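Local coordinates for fibronectin type III domain-containing protein (Simiduia agarivorans, PDB 6P2K), which probably cleaves the backbone of xyloglucan-type beta-glucans as a glycoside hydrolase of family 74, built on two seven-bladed beta-propellers, at residues S42-N45 against G46-Q50; S84-G87 against S88-A92; W350-T353 against N354-Y358; W371-K374 against Y375-P378; S425-G428 against G429-W432. All blocks are in the same frame, centred on the assembly; numbering follows the deposited sequence.

How the interactions relate
The five contacts are tight turns in the GH74 part of a longer protein: four are turns within beta-propeller blades, and interaction 4 links one sheet to the next. Interactions 1, 2 and 5 repeat one Asp-box-like turn in three different blades; the centres of interactions 1 and 2 lie 18 Å apart. Interactions 1, 3 and 4 form a cluster: K374 NZ meets E47 OE1 in a 2.9 Å salt bridge, W49 NE1 probably bonds to K374 O at 3.0 Å, and M357 O probably takes K374 N at 3.0 Å. Interaction 3 lies near a zinc site, the side chain of N354 about 8 Å from the metal ion. Interaction 5 sits about 17 Å from interaction 4, centre to centre.

Interaction 1: residues S42-N45 against G46-Q50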
loop_
_atom_site.group_PDB
_atom_site.type_symbol
_atom_site.label_atom_id
_atom_site.label_comp_id
_atom_site.label_asym_id
_atom_site.label_seq_id
_atom_site.Cartn_x
_atom_site.Cartn_y
_atom_site.Cartn_z
ATOM N N SER B 42 -3.312 17.779 47.927
ATOM C CA SER B 42 -3.801 18.579 46.814
ATOM C C SER B 42 -4.794 19.601 47.341
ATOM O O SER B 42 -5.636 19.276 48.186
ATOM C CB SER B 42 -4.474 17.704 45.746
ATOM O OG SER B 42 -5.427 18.453 45.006
ATOM N N THR B 43 -4.695 20.835 46.844
ATOM C CA THR B 43 -5.632 21.891 47.208
ATOM C C THR B 43 -6.552 22.284 46.058
ATOM O O THR B 43 -7.253 23.295 46.158
ATOM C CB THR B 43 -4.889 23.128 47.715
ATOM O OG1 THR B 43 -4.159 23.725 46.634
ATOM C CG2 THR B 43 -3.929 22.763 48.835
ATOM N N ASN B 44 -6.576 21.511 44.975
ATOM C CA ASN B 44 -7.498 21.745 43.870
ATOM C C ASN B 44 -8.296 20.485 43.562
ATOM O O ASN B 44 -8.613 20.192 42.406
ATOM C CB ASN B 44 -6.758 22.246 42.630
ATOM C CG ASN B 44 -5.537 21.407 42.287
ATOM O OD1 ASN B 44 -5.420 20.257 42.703
ATOM N ND2 ASN B 44 -4.626 21.986 41.514
ATOM N N ASN B 45 -8.625 19.725 44.610
ATOM C CA ASN B 45 -9.425 18.502 44.506
ATOM C C ASN B 45 -8.825 17.513 43.508
ATOM O O ASN B 45 -9.536 16.875 42.726
ATOM C CB ASN B 45 -10.880 18.817 44.151
ATOM C CG ASN B 45 -11.831 17.713 44.575
ATOM O OD1 ASN B 45 -11.653 17.103 45.629
ATOM N ND2 ASN B 45 -12.836 17.443 43.751
ATOM N N GLY B 46 -7.504 17.380 43.535
ATOM C CA GLY B 46 -6.839 16.337 42.789
ATOM C C GLY B 46 -6.441 16.680 41.374
ATOM O O GLY B 46 -6.013 15.780 40.641
ATOM N N GLU B 47 -6.570 17.942 40.955
ATOM C CA GLU B 47 -6.059 18.317 39.638
ATOM C C GLU B 47 -4.536 18.299 39.612
ATOM O O GLU B 47 -3.936 18.088 38.550
ATOM C CB GLU B 47 -6.591 19.691 39.228
ATOM C CG GLU B 47 -8.024 19.668 38.715
ATOM C CD GLU B 47 -8.243 18.631 37.621
ATOM O OE1 GLU B 47 -9.216 17.852 37.719
ATOM O OE2 GLU B 47 -7.444 18.592 36.662
ATOM N N SER B 48 -3.898 18.504 40.763
ATOM C CA SER B 48 -2.457 18.361 40.899
ATOM C C SER B 48 -2.152 17.966 42.336
ATOM O O SER B 48 -2.814 18.422 43.270
ATOM C CB SER B 48 -1.710 19.648 40.538
ATOM O OG SER B 48 -1.916 20.644 41.526
ATOM N N TRP B 49 -1.146 17.109 42.501
ATOM C CA TRP B 49 -0.767 16.568 43.798
ATOM C C TRP B 49 0.650 16.994 44.153
ATOM O O TRP B 49 1.516 17.095 43.278
ATOM C CB TRP B 49 -0.861 15.038 43.806
ATOM C CG TRP B 49 -2.240 14.517 43.560
ATOM C CD1 TRP B 49 -2.805 14.231 42.350
ATOM C CD2 TRP B 49 -3.230 14.212 44.549
ATOM N NE1 TRP B 49 -4.087 13.769 42.525
ATOM C CE2 TRP B 49 -4.370 13.747 43.866
ATOM C CE3 TRP B 49 -3.262 14.288 45.945
ATOM C CZ2 TRP B 49 -5.531 13.357 44.531
ATOM C CZ3 TRP B 49 -4.416 13.903 46.604
ATOM C CH2 TRP B 49 -5.534 13.445 45.897
ATOM N N GLN B 50 0.883 17.229 45.442
ATOM C CA GLN B 50 2.191 17.616 45.949
ATOM C C GLN B 50 2.603 16.686 47.080
ATOM O O GLN B 50 1.764 16.200 47.842
ATOM C CB GLN B 50 2.204 19.069 46.461
ATOM C CG GLN B 50 2.036 20.131 45.387
ATOM C CD GLN B 50 0.600 20.267 44.915
ATOM O OE1 GLN B 50 0.336 20.394 43.717
ATOM N NE2 GLN B 50 -0.337 20.239 45.858
HETATM O O HOH W 1 -2.925 20.985 44.523
#
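S42 and W49 meet at the packed side of an Asp-box-like turn, the Ser-X-Asp/Asn-X-Gly-X-Ser/Thr-aromatic signature that links the third and fourth strands of a propeller blade, here 39-42 and 50-51. CB of S42 lies over one face of the indole, 3.9 Å from the centroid of the six-membered ring of W49 and 22° off its normal. G46 CA covers the same face, toward the rim. With OG anti to the backbone N (chi1 154°), the S42 hydroxyl turns into the loop, where G46 N donates to it at 2.8 Å. N45 and G46 are the central residues of a type I' turn; a side chain on G46 would collide with the carbonyl oxygen of N45.

N44 and S48 form the more exposed side. S42 OG donates to N44 OD1 at 2.9 Å, and S48 N reaches that oxygen at 3.0 Å from the opposite face of the amide plane. The other end of the amide, N44 ND2, donates to S48 OG at 3.0 Å. An alanine here would probably leave S48 N without its acceptor and the S42 hydroxyl freer to turn. E47 leads away from the turn toward K374 and K396. A water accepts from T43 N at 2.9 Å and from Q50 NE2 at 3.0 Å, and donates to S48 O.

Interaction 2: residues S84-G87 against S88-A92; sequences STNG and SNSYA. With PE3 (3,6,9,12,15,18,21,24,27,30,33,36,39-tridecaoxahentetracontane-1,41-diol), chain C.
S88 adopts left-handed backbone angles (phi 88°, psi 5°) at the position that glycine holds in the sister turns, and its hydroxyl folds back on the preceding residue: S88 OG donates to G87 O at 2.6 Å, in the carbonyl plane and on a lone pair. The loop is otherwise a variant of the Asp box, joining blade strands 80-84 and 92-93 with Asn in place of Asp and Tyr in place of Trp. S84 OG takes the N-H of S88 at 2.9 Å, and CB of S84 packs against Y91, 3.6 Å from CD1. The phenol OH of Y91 is bonded to T52, outside the turn.

N86 spans the loop with both ends of its amide. OD1 accepts from S90 N at 2.9 Å, the donor tilted 19° from the carbonyl plane, while N86 ND2 donates to S90 OG at 2.9 Å. Farther out, N89 OD1 comes within 3.2 Å of the terminal O43 of the bound polyether, PE3. A neutral amide can serve as acceptor and donor at once, which implies that this turn closes without placing a carboxylate charge at its centre.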
loop_
_atom_site.group_PDB
_atom_site.type_symbol
_atom_site.label_atom_id
_atom_site.label_comp_id
_atom_site.label_asym_id
_atom_site.label_seq_id
_atom_site.Cartn_x
_atom_site.Cartn_y
_atom_site.Cartn_z
ATOM N N SER B 84 1.387 15.995 62.471
ATOM C CA SER B 84 1.856 17.247 61.901
ATOM C C SER B 84 1.072 18.398 62.510
ATOM O O SER B 84 -0.146 18.301 62.701
ATOM C CB SER B 84 1.695 17.263 60.380
ATOM O OG SER B 84 2.101 18.513 59.847
ATOM N N THR B 85 1.775 19.484 62.824
ATOM C CA THR B 85 1.138 20.705 63.288
ATOM C C THR B 85 1.270 21.846 62.290
ATOM O O THR B 85 0.752 22.938 62.549
ATOM C CB THR B 85 1.716 21.133 64.641
ATOM O OG1 THR B 85 3.129 21.345 64.512
ATOM C CG2 THR B 85 1.466 20.062 65.688
ATOM N N ASN B 86 1.927 21.621 61.150
ATOM C CA ASN B 86 2.095 22.644 60.125
ATOM C C ASN B 86 1.401 22.251 58.824
ATOM O O ASN B 86 1.887 22.560 57.735
ATOM C CB ASN B 86 3.576 22.937 59.880
ATOM C CG ASN B 86 4.383 21.687 59.571
ATOM O OD1 ASN B 86 3.832 20.644 59.222
ATOM N ND2 ASN B 86 5.700 21.794 59.696
ATOM N N GLY B 87 0.270 21.559 58.923
ATOM C CA GLY B 87 -0.518 21.250 57.745
ATOM C C GLY B 87 0.106 20.263 56.784
ATOM O O GLY B 87 -0.093 20.390 55.571
ATOM N N SER B 88 0.857 19.284 57.298
ATOM C CA SER B 88 1.541 18.173 56.612
ATOM C C SER B 88 2.950 18.524 56.130
ATOM O O SER B 88 3.577 17.690 55.470
ATOM C CB SER B 88 0.740 17.609 55.422
ATOM O OG SER B 88 0.920 18.396 54.257
ATOM N N ASN B 89 3.474 19.714 56.435
ATOM C CA ASN B 89 4.802 20.068 55.941
ATOM C C ASN B 89 5.887 19.216 56.591
ATOM O O ASN B 89 6.881 18.866 55.943
ATOM C CB ASN B 89 5.067 21.556 56.173
ATOM C CG ASN B 89 4.362 22.438 55.158
ATOM O OD1 ASN B 89 3.618 21.952 54.308
ATOM N ND2 ASN B 89 4.589 23.745 55.248
ATOM N N SER B 90 5.723 18.879 57.869
ATOM C CA SER B 90 6.640 17.985 58.563
ATOM C C SER B 90 5.844 17.120 59.528
ATOM O O SER B 90 4.738 17.474 59.940
ATOM C CB SER B 90 7.738 18.757 59.314
ATOM O OG SER B 90 7.205 19.470 60.419
ATOM N N TYR B 91 6.422 15.976 59.888
ATOM C CA TYR B 91 5.772 15.023 60.775
ATOM C C TYR B 91 6.706 14.630 61.910
ATOM O O TYR B 91 7.932 14.655 61.773
ATOM C CB TYR B 91 5.340 13.755 60.032
ATOM C CG TYR B 91 4.350 13.978 58.913
ATOM C CD1 TYR B 91 2.992 14.103 59.175
ATOM C CD2 TYR B 91 4.772 14.042 57.589
ATOM C CE1 TYR B 91 2.084 14.296 58.155
ATOM C CE2 TYR B 91 3.870 14.232 56.562
ATOM C CZ TYR B 91 2.530 14.359 56.850
ATOM O OH TYR B 91 1.629 14.550 55.829
ATOM N N ALA B 92 6.101 14.258 63.033
ATOM C CA ALA B 92 6.796 13.645 64.152
ATOM C C ALA B 92 6.062 12.367 64.523
ATOM O O ALA B 92 4.828 12.320 64.492
ATOM C CB ALA B 92 6.871 14.587 65.360
HETATM O O43 PE3 C . 6.263 21.188 52.762
HETATM C C42 PE3 C . 7.548 20.602 52.542
HETATM C C41 PE3 C . 7.404 19.485 51.512
HETATM O O40 PE3 C . 8.650 18.832 51.208
HETATM C C39 PE3 C . 9.266 18.187 52.334
HETATM C C38 PE3 C . 10.539 17.543 51.801
HETATM O O37 PE3 C . 11.255 16.854 52.836
HETATM O O HOH W 2 4.804 19.763 62.012
HETATM O O HOH W 3 0.554 22.653 53.103
#

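Interaction 3: residues W350-T353 against N354-Y358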
loop_
_atom_site.group_PDB
_atom_site.type_symbol
_atom_site.label_atom_id
_atom_site.label_comp_id
_atom_site.label_asym_id
_atom_site.label_seq_id
_atom_site.Cartn_x
_atom_site.Cartn_y
_atom_site.Cartn_z
ATOM N N TRP B 350 -15.154 10.231 46.507
ATOM C CA TRP B 350 -13.765 9.925 46.186
ATOM C C TRP B 350 -13.579 8.413 46.204
ATOM O O TRP B 350 -13.962 7.757 47.178
ATOM C CB TRP B 350 -12.817 10.584 47.190
ATOM C CG TRP B 350 -12.360 11.952 46.796
ATOM C CD1 TRP B 350 -12.792 13.144 47.310
ATOM C CD2 TRP B 350 -11.378 12.274 45.805
ATOM N NE1 TRP B 350 -12.139 14.185 46.697
ATOM C CE2 TRP B 350 -11.265 13.678 45.769
ATOM C CE3 TRP B 350 -10.585 11.511 44.939
ATOM C CZ2 TRP B 350 -10.391 14.334 44.904
ATOM C CZ3 TRP B 350 -9.718 12.165 44.081
ATOM C CH2 TRP B 350 -9.628 13.562 44.070
ATOM N N SER B 351 -12.999 7.864 45.139
ATOM C CA SER B 351 -12.799 6.417 45.055
ATOM C C SER B 351 -11.651 6.130 44.083
ATOM O O SER B 351 -10.832 7.011 43.803
ATOM C CB SER B 351 -14.107 5.718 44.649
ATOM O OG SER B 351 -13.951 4.309 44.652
ATOM N N THR B 352 -11.596 4.901 43.565
ATOM C CA THR B 352 -10.454 4.442 42.778
ATOM C C THR B 352 -10.865 3.251 41.919
ATOM O O THR B 352 -11.855 2.571 42.203
ATOM C CB THR B 352 -9.285 4.042 43.686
ATOM O OG1 THR B 352 -8.194 3.557 42.891
ATOM C CG2 THR B 352 -9.721 2.950 44.651
ATOM N N THR B 353 -10.086 3.002 40.864
ATOM C CA THR B 353 -10.205 1.746 40.130
ATOM C C THR B 353 -9.217 0.693 40.613
ATOM O O THR B 353 -9.311 -0.459 40.167
ATOM C CB THR B 353 -10.021 1.951 38.615
ATOM O OG1 THR B 353 -8.695 2.426 38.333
ATOM C CG2 THR B 353 -11.062 2.921 38.063
ATOM N N ASN B 354 -8.272 1.092 41.481
ATOM C CA ASN B 354 -7.360 0.283 42.299
ATOM C C ASN B 354 -6.033 1.016 42.467
ATOM O O ASN B 354 -5.578 1.242 43.591
ATOM C CB ASN B 354 -7.085 -1.114 41.731
ATOM C CG ASN B 354 -6.135 -1.918 42.607
ATOM O OD1 ASN B 354 -4.946 -2.027 42.316
ATOM N ND2 ASN B 354 -6.657 -2.470 43.698
ATOM N N GLN B 355 -5.404 1.385 41.351
ATOM C CA GLN B 355 -4.123 2.078 41.363
ATOM C C GLN B 355 -4.264 3.572 41.111
ATOM O O GLN B 355 -3.267 4.240 40.817
ATOM C CB GLN B 355 -3.177 1.477 40.320
ATOM C CG GLN B 355 -3.113 -0.042 40.298
ATOM C CD GLN B 355 -2.075 -0.557 39.309
ATOM O OE1 GLN B 355 -1.199 -1.345 39.667
ATOM N NE2 GLN B 355 -2.165 -0.102 38.060
ATOM N N THR B 356 -5.474 4.113 41.220
ATOM C CA THR B 356 -5.781 5.435 40.694
ATOM C C THR B 356 -6.535 6.254 41.737
ATOM O O THR B 356 -6.792 5.800 42.856
ATOM C CB THR B 356 -6.597 5.316 39.400
ATOM O OG1 THR B 356 -7.786 4.556 39.656
ATOM C CG2 THR B 356 -5.781 4.607 38.327
ATOM N N MET B 357 -6.885 7.483 41.360
ATOM C CA MET B 357 -7.718 8.356 42.175
ATOM C C MET B 357 -8.799 8.950 41.286
ATOM O O MET B 357 -8.498 9.497 40.220
ATOM C CB MET B 357 -6.897 9.472 42.838
ATOM C CG MET B 357 -5.761 8.978 43.724
ATOM S SD MET B 357 -4.236 8.687 42.805
ATOM C CE MET B 357 -3.703 10.370 42.498
ATOM N N TYR B 358 -10.050 8.843 41.726
ATOM C CA TYR B 358 -11.192 9.285 40.940
ATOM C C TYR B 358 -12.153 10.058 41.826
ATOM O O TYR B 358 -12.364 9.696 42.987
ATOM C CB TYR B 358 -11.919 8.095 40.301
ATOM C CG TYR B 358 -11.347 7.677 38.966
ATOM C CD1 TYR B 358 -10.266 6.810 38.893
ATOM C CD2 TYR B 358 -11.888 8.151 37.779
ATOM C CE1 TYR B 358 -9.737 6.426 37.671
ATOM C CE2 TYR B 358 -11.370 7.772 36.556
ATOM C CZ TYR B 358 -10.296 6.911 36.511
ATOM O OH TYR B 358 -9.779 6.537 35.300
HETATM O O HOH W 4 -6.329 0.940 38.644
HETATM O O HOH W 5 -8.415 3.640 35.716
#
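T353 and T356 cross obliquely at the tip of an antiparallel beta-hairpin that joins two strands of a propeller blade, 348-351 and 358-363. Their hydroxyls meet: T353 OG1 lies 2.7 Å from T356 OG1 in a hydrogen bond that either could donate. The methyl of T353 packs against Y358, with CG2 3.8 Å from ring atom CE1; T356 OG1 sits at the edge of the same ring, in its plane. The phenol is thus flanked by both threonines, and its OH, held by the backbone of D322, receives a further bond from a water that also touches T353 OG1.

T352 faces into the turn. Its OG1, which a chi1 of 178° points away from its own N, accepts from N354 N at 2.8 Å, forming an ST turn, and donates to T356 O at 2.6 Å from well above that carbonyl plane. At the strand end W350 presents a ring edge to M357, CZ3 lying 4.1 Å from CB. Between these side chains the backbone closes through the hydrogen-bonded pair S351 and Y358. N354 projects from the tip, where N332 takes its amide and the zinc ligand Q16 lies about 4 Å away, side chain to side chain. In the backbone pair, S351 N points almost straight at Y358 O, at 2.9 Å and 171°.

Interaction 4: residues W371-K374 against Y375-P378; sequences WQNK and YSTP
N373 OD1 is gripped by two consecutive backbone N-H groups. Y375 N reaches it at 2.9 Å, nearly along the C=O axis and almost straight (170°), and S376 N comes in at 3.0 Å, tilted from the carbonyl plane. The amide gets there through an extended first torsion (chi1 169°), which swings the side chain forward over the following residues. Its other end is used as well: N373 ND2 donates to S376 OG at 3.2 Å, the serine oxygen lying in the amide plane, and also serves D322.

The bond from Y375 N makes this an Asx turn, and it bends the chain as it leaves strand 368-373, the outer strand of one propeller blade, to enter strand 376-379 of the next sheet. The side chains of N373 and Y375 cross at about a right angle, though the amide and ring planes are only 31° apart; Y375 CD1 comes within 3.0 Å of N373 OD1, while S376 OG stands over one face of the ring near the rim. Y375 OH is held in turn by the backbone of I323 and D326. A water joins the two strand ends, donating to N373 O at 3.1 Å and to S376 O at 2.8 Å.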
loop_
_atom_site.group_PDB
_atom_site.type_symbol
_atom_site.label_atom_id
_atom_site.label_comp_id
_atom_site.label_asym_id
_atom_site.label_seq_id
_atom_site.Cartn_x
_atom_site.Cartn_y
_atom_site.Cartn_z
ATOM N N TRP B 371 -17.928 10.968 36.817
ATOM C CA TRP B 371 -16.631 10.537 37.313
ATOM C C TRP B 371 -15.502 11.262 36.594
ATOM O O TRP B 371 -15.523 11.416 35.370
ATOM C CB TRP B 371 -16.491 9.022 37.157
ATOM C CG TRP B 371 -17.366 8.311 38.133
ATOM C CD1 TRP B 371 -18.636 7.853 37.921
ATOM C CD2 TRP B 371 -17.056 8.019 39.498
ATOM N NE1 TRP B 371 -19.127 7.279 39.069
ATOM C CE2 TRP B 371 -18.176 7.368 40.052
ATOM C CE3 TRP B 371 -15.935 8.239 40.304
ATOM C CZ2 TRP B 371 -18.208 6.932 41.373
ATOM C CZ3 TRP B 371 -15.967 7.803 41.616
ATOM C CH2 TRP B 371 -17.097 7.160 42.138
ATOM N N GLN B 372 -14.514 11.706 37.369
ATOM C CA GLN B 372 -13.417 12.529 36.879
ATOM C C GLN B 372 -12.088 11.859 37.198
ATOM O O GLN B 372 -11.874 11.395 38.323
ATOM C CB GLN B 372 -13.463 13.932 37.496
ATOM C CG GLN B 372 -14.789 14.658 37.302
ATOM C CD GLN B 372 -14.895 15.939 38.124
ATOM O OE1 GLN B 372 -13.886 16.551 38.481
ATOM N NE2 GLN B 372 -16.127 16.350 38.421
ATOM N N ASN B 373 -11.204 11.818 36.204
ATOM C CA ASN B 373 -9.866 11.257 36.363
ATOM C C ASN B 373 -9.004 12.232 37.162
ATOM O O ASN B 373 -8.767 13.361 36.722
ATOM C CB ASN B 373 -9.281 10.979 34.973
ATOM C CG ASN B 373 -7.789 10.645 34.977
ATOM O OD1 ASN B 373 -7.108 10.664 36.004
ATOM N ND2 ASN B 373 -7.278 10.333 33.793
ATOM N N LYS B 374 -8.528 11.793 38.334
ATOM C CA LYS B 374 -7.733 12.637 39.220
ATOM C C LYS B 374 -6.339 12.063 39.461
ATOM O O LYS B 374 -5.732 12.308 40.505
ATOM C CB LYS B 374 -8.447 12.849 40.555
ATOM C CG LYS B 374 -9.785 13.570 40.445
ATOM C CD LYS B 374 -9.594 15.025 40.035
ATOM C CE LYS B 374 -10.915 15.782 40.059
ATOM N NZ LYS B 374 -10.704 17.252 40.101
ATOM N N TYR B 375 -5.816 11.291 38.511
ATOM C CA TYR B 375 -4.460 10.774 38.633
ATOM C C TYR B 375 -3.578 11.053 37.428
ATOM O O TYR B 375 -2.350 11.079 37.587
ATOM C CB TYR B 375 -4.474 9.259 38.916
ATOM C CG TYR B 375 -4.858 8.361 37.754
ATOM C CD1 TYR B 375 -6.192 8.169 37.403
ATOM C CD2 TYR B 375 -3.886 7.676 37.032
ATOM C CE1 TYR B 375 -6.547 7.341 36.353
ATOM C CE2 TYR B 375 -4.228 6.844 35.979
ATOM C CZ TYR B 375 -5.558 6.677 35.645
ATOM O OH TYR B 375 -5.895 5.843 34.601
ATOM N N SER B 376 -4.145 11.290 36.247
ATOM C CA SER B 376 -3.344 11.536 35.058
ATOM C C SER B 376 -4.095 12.492 34.145
ATOM O O SER B 376 -5.316 12.642 34.239
ATOM C CB SER B 376 -3.015 10.232 34.324
ATOM O OG SER B 376 -4.189 9.489 34.041
ATOM N N THR B 377 -3.348 13.132 33.248
ATOM C CA THR B 377 -3.884 14.175 32.382
ATOM C C THR B 377 -3.686 13.786 30.924
ATOM O O THR B 377 -2.543 13.526 30.511
ATOM C CB THR B 377 -3.202 15.512 32.670
ATOM O OG1 THR B 377 -3.266 15.783 34.075
ATOM C CG2 THR B 377 -3.889 16.641 31.905
ATOM N N PRO B 378 -4.738 13.739 30.112
ATOM C CA PRO B 378 -4.559 13.376 28.703
ATOM C C PRO B 378 -3.903 14.501 27.923
ATOM O O PRO B 378 -4.116 15.683 28.197
ATOM C CB PRO B 378 -5.991 13.133 28.218
ATOM C CG PRO B 378 -6.821 14.051 29.071
ATOM C CD PRO B 378 -6.143 14.052 30.431
HETATM O O HOH W 6 -7.609 14.149 34.011
#

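Interaction 5: residues S425-G428 against G429-W432; sequences SWDG and GVSW
D427 and S431 are joined at both carboxylate oxygens across a canonical Asp box, the Ser-X-Asp-X-Gly-X-Ser/Thr-Trp turn of propeller blades, here between strand 421-425 and the short, weakly bonded strand at about 431-432. Among the hydrogen bonds, S431 N points straight at D427 OD1, at 2.9 Å and 175°, on the syn lone pair. S431 OG donates to D427 OD2 at a very short 2.5 Å, and V430 N adds a weak bond to OD1. A chi1 of 55° folds the carboxylate back over the loop and aims it at these donors. Were a leucine in its place, S431 N would probably be left without its acceptor and the S431 hydroxyl would lose its carboxylate partner.

S425 supplies the second polar group. Its OG accepts from G429 N at 2.9 Å and donates to S431 O at 2.6 Å; although D427 OD1 is also near, the angle there is poor, unlike the serine-to-asparagine bond of interaction 1.

The apolar part is a CH-pi contact. S425 CB sits above the indole of W432, 3.6 Å from the centroid of the six-membered ring and 13° off its normal. G429 leaves room for the tight bend, since any CB on it would strike the carbonyl oxygen of G428. Outside the turn T392 shares the S431 hydroxyl, and W426 rests against Y412.

Water forms the last link: one molecule accepts from W426 N at 2.9 Å and donates to S431 OG at 3.1 Å.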
loop_
_atom_site.group_PDB
_atom_site.type_symbol
_atom_site.label_atom_id
_atom_site.label_comp_id
_atom_site.label_asym_id
_atom_site.label_seq_id
_atom_site.Cartn_x
_atom_site.Cartn_y
_atom_site.Cartn_z
ATOM N N SER B 425 6.665 6.076 26.079
ATOM C CA SER B 425 6.549 7.510 25.861
ATOM C C SER B 425 7.180 7.882 24.532
ATOM O O SER B 425 8.177 7.282 24.120
ATOM C CB SER B 425 7.224 8.301 26.988
ATOM O OG SER B 425 7.030 9.695 26.816
ATOM N N TRP B 426 6.598 8.881 23.867
ATOM C CA TRP B 426 7.144 9.413 22.625
ATOM C C TRP B 426 7.404 10.913 22.694
ATOM O O TRP B 426 7.619 11.541 21.649
ATOM C CB TRP B 426 6.215 9.085 21.453
ATOM C CG TRP B 426 5.972 7.616 21.317
ATOM C CD1 TRP B 426 6.673 6.740 20.543
ATOM C CD2 TRP B 426 4.979 6.842 22.001
ATOM N NE1 TRP B 426 6.167 5.471 20.688
ATOM C CE2 TRP B 426 5.125 5.507 21.579
ATOM C CE3 TRP B 426 3.971 7.153 22.918
ATOM C CZ2 TRP B 426 4.303 4.479 22.045
ATOM C CZ3 TRP B 426 3.156 6.133 23.383
ATOM C CH2 TRP B 426 3.326 4.813 22.944
ATOM N N ASP B 427 7.399 11.502 23.891
ATOM C CA ASP B 427 7.733 12.912 24.087
ATOM C C ASP B 427 8.779 13.074 25.185
ATOM O O ASP B 427 8.755 14.033 25.961
ATOM C CB ASP B 427 6.485 13.745 24.392
ATOM C CG ASP B 427 5.693 13.226 25.589
ATOM O OD1 ASP B 427 6.236 12.450 26.405
ATOM O OD2 ASP B 427 4.506 13.602 25.707
ATOM N N GLY B 428 9.714 12.129 25.267
ATOM C CA GLY B 428 10.805 12.220 26.212
ATOM C C GLY B 428 10.477 11.824 27.631
ATOM O O GLY B 428 11.270 12.111 28.534
ATOM N N GLY B 429 9.341 11.174 27.866
ATOM C CA GLY B 429 8.969 10.751 29.199
ATOM C C GLY B 429 7.961 11.628 29.908
ATOM O O GLY B 429 7.698 11.402 31.094
ATOM N N VAL B 430 7.395 12.624 29.223
ATOM C CA VAL B 430 6.361 13.456 29.831
ATOM C C VAL B 430 5.039 12.702 29.898
ATOM O O VAL B 430 4.409 12.612 30.958
ATOM C CB VAL B 430 6.220 14.780 29.061
ATOM C CG1 VAL B 430 4.940 15.501 29.464
ATOM C CG2 VAL B 430 7.431 15.669 29.305
ATOM N N SER B 431 4.599 12.143 28.771
ATOM C CA SER B 431 3.312 11.468 28.689
ATOM C C SER B 431 3.510 10.052 28.172
ATOM O O SER B 431 4.456 9.773 27.431
ATOM C CB SER B 431 2.339 12.228 27.789
ATOM O OG SER B 431 2.696 12.098 26.423
ATOM N N TRP B 432 2.596 9.159 28.558
ATOM C CA TRP B 432 2.800 7.729 28.378
ATOM C C TRP B 432 1.520 7.031 27.943
ATOM O O TRP B 432 0.410 7.549 28.092
ATOM C CB TRP B 432 3.292 7.065 29.669
ATOM C CG TRP B 432 4.488 7.716 30.264
ATOM C CD1 TRP B 432 4.525 8.889 30.967
ATOM C CD2 TRP B 432 5.833 7.234 30.210
ATOM N NE1 TRP B 432 5.815 9.167 31.348
ATOM C CE2 TRP B 432 6.636 8.164 30.901
ATOM C CE3 TRP B 432 6.437 6.106 29.644
ATOM C CZ2 TRP B 432 8.011 8.000 31.043
ATOM C CZ3 TRP B 432 7.807 5.946 29.785
ATOM C CH2 TRP B 432 8.577 6.888 30.478
HETATM O O HOH W 7 4.220 10.417 24.378
#